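Local coordinates for protein phospholethanolamine N-methyltransferase 2 (PDB 4KRI) that probably methylates phosphomonomethylethanolamine on the way to phosphocholine in a parasitic nematode, with S-adenosylmethionine as the methyl donor, at residues K114-T119 against L253-L258. Numbering follows the deposited sequence.
Sequences KMAMLT and LSTNML. With SAH (S-adenosyl-L-homocysteine), chain D.
Thr255 meets Ala116, Met115 and Thr119 where the first turn of helix 255-268 packs on helix 114-124. The backbones are close here, with Ala116 CA 5.2 Å from Thr255 CA. The methyl of Ala116 lies against the branch point of Thr255, CB to CB 3.7 Å. The Met115 and Thr119 side chains each cross that of Thr255 at a slant. Thr255 CG2 reaches between them, 4.1 Å from Met115 SD and 4.1 Å from Thr119 CG2. The contact is buried and nonpolar. Thr255 OG1 sits between its own backbone N and carbonyl carbon (chi1 42°) and is hydrogen-bonded to Asp181 OD2 of helix 176-184. Thr119 OG1 lies beside its own backbone N (chi1 -55°) and donates back to Met115 O, 2.7 Å away. The same rotamer sets CG2 anti to the backbone N, where it meets Thr255. Thr119 N and OG1 reach Met115 O from opposite faces of the carbonyl plane. Trp159 NE1 is also hydrogen-bonded to Thr119 OG1. Ser254 is the N-cap: its OG accepts from Met257 N at 3.1 Å. Asp181 OD1 is hydrogen-bonded to Ser254 OG, so one carboxylate ties the cap to Thr255. Beyond the cap lies S-adenosylhomocysteine, with Leu253 N 3.2 Å from its N3 and Met257 CG 3.3 Å from its O3'. Helix 114-124 thus packs behind the cofactor-binding strand-loop-helix of a Rossmann-like methyltransferase domain.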
loop_
_atom_site.group_PDB
_atom_site.type_symbol
_atom_site.label_atom_id
_atom_site.label_comp_id
_atom_site.label_asym_id
_atom_site.label_seq_id
_atom_site.Cartn_x
_atom_site.Cartn_y
_atom_site.Cartn_z
ATOM N N LYS A 114 8.925 -4.937 11.777
ATOM C CA LYS A 114 8.347 -4.205 12.908
ATOM C C LYS A 114 7.160 -3.326 12.518
ATOM O O LYS A 114 6.135 -3.308 13.205
ATOM C CB LYS A 114 9.397 -3.354 13.607
ATOM C CG LYS A 114 8.927 -2.850 14.961
ATOM C CD LYS A 114 8.724 -4.021 15.932
ATOM C CE LYS A 114 8.210 -3.550 17.290
ATOM N NZ LYS A 114 8.040 -4.665 18.277
ATOM N N MET A 115 7.285 -2.592 11.419
ATOM C CA MET A 115 6.175 -1.742 10.985
ATOM C C MET A 115 4.926 -2.585 10.755
ATOM O O MET A 115 3.826 -2.211 11.168
ATOM C CB MET A 115 6.549 -0.971 9.714
ATOM C CG MET A 115 5.459 -0.042 9.194
ATOM S SD MET A 115 4.235 -0.884 8.160
ATOM C CE MET A 115 5.184 -1.175 6.667
ATOM N N ALA A 116 5.099 -3.728 10.107
ATOM C CA ALA A 116 3.958 -4.590 9.800
ATOM C C ALA A 116 3.339 -5.182 11.061
ATOM O O ALA A 116 2.120 -5.240 11.195
ATOM C CB ALA A 116 4.365 -5.698 8.831
ATOM N N MET A 117 4.185 -5.617 11.990
ATOM C CA MET A 117 3.697 -6.221 13.226
ATOM C C MET A 117 2.979 -5.202 14.101
ATOM O O MET A 117 1.972 -5.518 14.731
ATOM C CB MET A 117 4.852 -6.862 14.006
ATOM C CG MET A 117 5.658 -7.862 13.193
ATOM S SD MET A 117 6.651 -8.971 14.222
ATOM C CE MET A 117 6.956 -7.956 15.671
ATOM N N LEU A 118 3.492 -3.976 14.136
ATOM C CA LEU A 118 2.825 -2.913 14.878
ATOM C C LEU A 118 1.465 -2.605 14.258
ATOM O O LEU A 118 0.462 -2.463 14.973
ATOM C CB LEU A 118 3.699 -1.661 14.916
ATOM C CG LEU A 118 4.827 -1.686 15.941
ATOM C CD1 LEU A 118 5.653 -0.427 15.793
ATOM C CD2 LEU A 118 4.250 -1.783 17.352
ATOM N N THR A 119 1.420 -2.532 12.929
ATOM C CA THR A 119 0.171 -2.237 12.237
ATOM C C THR A 119 -0.876 -3.293 12.558
ATOM O O THR A 119 -2.032 -2.966 12.861
ATOM C CB THR A 119 0.392 -2.144 10.719
ATOM O OG1 THR A 119 1.420 -1.177 10.465
ATOM C CG2 THR A 119 -0.886 -1.717 10.009
ATOM N N LEU A 253 -1.603 -2.237 -0.232
ATOM C CA LEU A 253 -2.434 -2.474 0.933
ATOM C C LEU A 253 -1.780 -3.499 1.845
ATOM O O LEU A 253 -2.035 -3.524 3.051
ATOM C CB LEU A 253 -3.826 -2.948 0.491
ATOM C CG LEU A 253 -4.866 -3.072 1.610
ATOM C CD1 LEU A 253 -4.867 -1.840 2.507
ATOM C CD2 LEU A 253 -6.238 -3.279 1.019
ATOM N N SER A 254 -0.922 -4.341 1.275
ATOM C CA SER A 254 -0.304 -5.400 2.063
ATOM C C SER A 254 0.936 -4.938 2.819
ATOM O O SER A 254 1.916 -4.522 2.202
ATOM C CB SER A 254 0.059 -6.577 1.160
ATOM O OG SER A 254 0.907 -7.491 1.848
ATOM N N THR A 255 0.909 -5.022 4.153
ATOM C CA THR A 255 2.086 -4.699 4.949
ATOM C C THR A 255 3.189 -5.731 4.763
ATOM O O THR A 255 4.367 -5.394 4.873
ATOM C CB THR A 255 1.780 -4.571 6.451
ATOM O OG1 THR A 255 0.893 -5.622 6.848
ATOM C CG2 THR A 255 1.153 -3.214 6.747
ATOM N N ASN A 256 2.823 -6.984 4.506
ATOM C CA ASN A 256 3.825 -7.998 4.176
ATOM C C ASN A 256 4.656 -7.614 2.948
ATOM O O ASN A 256 5.884 -7.735 2.960
ATOM C CB ASN A 256 3.191 -9.368 3.942
ATOM C CG ASN A 256 2.783 -10.051 5.221
ATOM O OD1 ASN A 256 3.226 -9.682 6.304
ATOM N ND2 ASN A 256 1.946 -11.085 5.097
ATOM N N MET A 257 3.979 -7.145 1.904
ATOM C CA MET A 257 4.634 -6.697 0.681
ATOM C C MET A 257 5.498 -5.473 0.936
ATOM O O MET A 257 6.682 -5.437 0.580
ATOM C CB MET A 257 3.583 -6.325 -0.378
ATOM C CG MET A 257 2.884 -7.490 -1.002
ATOM S SD MET A 257 4.020 -8.370 -2.085
ATOM C CE MET A 257 2.889 -9.162 -3.189
ATOM N N LEU A 258 4.909 -4.455 1.552
ATOM C CA LEU A 258 5.618 -3.194 1.674
ATOM C C LEU A 258 6.767 -3.279 2.677
ATOM O O LEU A 258 7.757 -2.560 2.550
ATOM C CB LEU A 258 4.654 -2.055 2.017
ATOM C CG LEU A 258 5.075 -0.761 1.316
ATOM C CD1 LEU A 258 4.858 -0.898 -0.175
ATOM C CD2 LEU A 258 4.345 0.453 1.864
HETATM N N SAH D . 3.239 -4.246 -9.085
HETATM C CA SAH D . 4.095 -5.228 -8.370
HETATM C CB SAH D . 3.210 -6.101 -7.395
HETATM C CG SAH D . 2.204 -7.059 -8.023
HETATM S SD SAH D . 1.225 -7.955 -6.775
HETATM C C SAH D . 4.925 -6.011 -9.308
HETATM O O SAH D . 4.915 -5.753 -10.504
HETATM O OXT SAH D . 5.783 -6.754 -8.860
HETATM C "C5'" SAH D . -0.298 -7.031 -6.501
HETATM C "C4'" SAH D . -0.263 -6.104 -5.422
HETATM O "O4'" SAH D . -1.466 -5.292 -5.471
HETATM C "C3'" SAH D . -0.323 -6.811 -4.122
HETATM O "O3'" SAH D . 0.833 -6.489 -3.381
HETATM C "C2'" SAH D . -1.520 -6.306 -3.449
HETATM O "O2'" SAH D . -1.342 -6.148 -2.060
HETATM C "C1'" SAH D . -1.758 -5.004 -4.141
HETATM N N9 SAH D . -3.160 -4.488 -3.962
HETATM C C8 SAH D . -4.311 -5.142 -4.236
HETATM N N7 SAH D . -5.330 -4.308 -4.005
HETATM C C5 SAH D . -4.833 -3.119 -3.605
HETATM C C6 SAH D . -5.429 -1.906 -3.235
HETATM N N6 SAH D . -6.797 -1.749 -3.226
HETATM N N1 SAH D . -4.616 -0.887 -2.878
HETATM C C2 SAH D . -3.286 -1.019 -2.877
HETATM N N3 SAH D . -2.684 -2.168 -3.234
HETATM C C4 SAH D . -3.431 -3.231 -3.586
#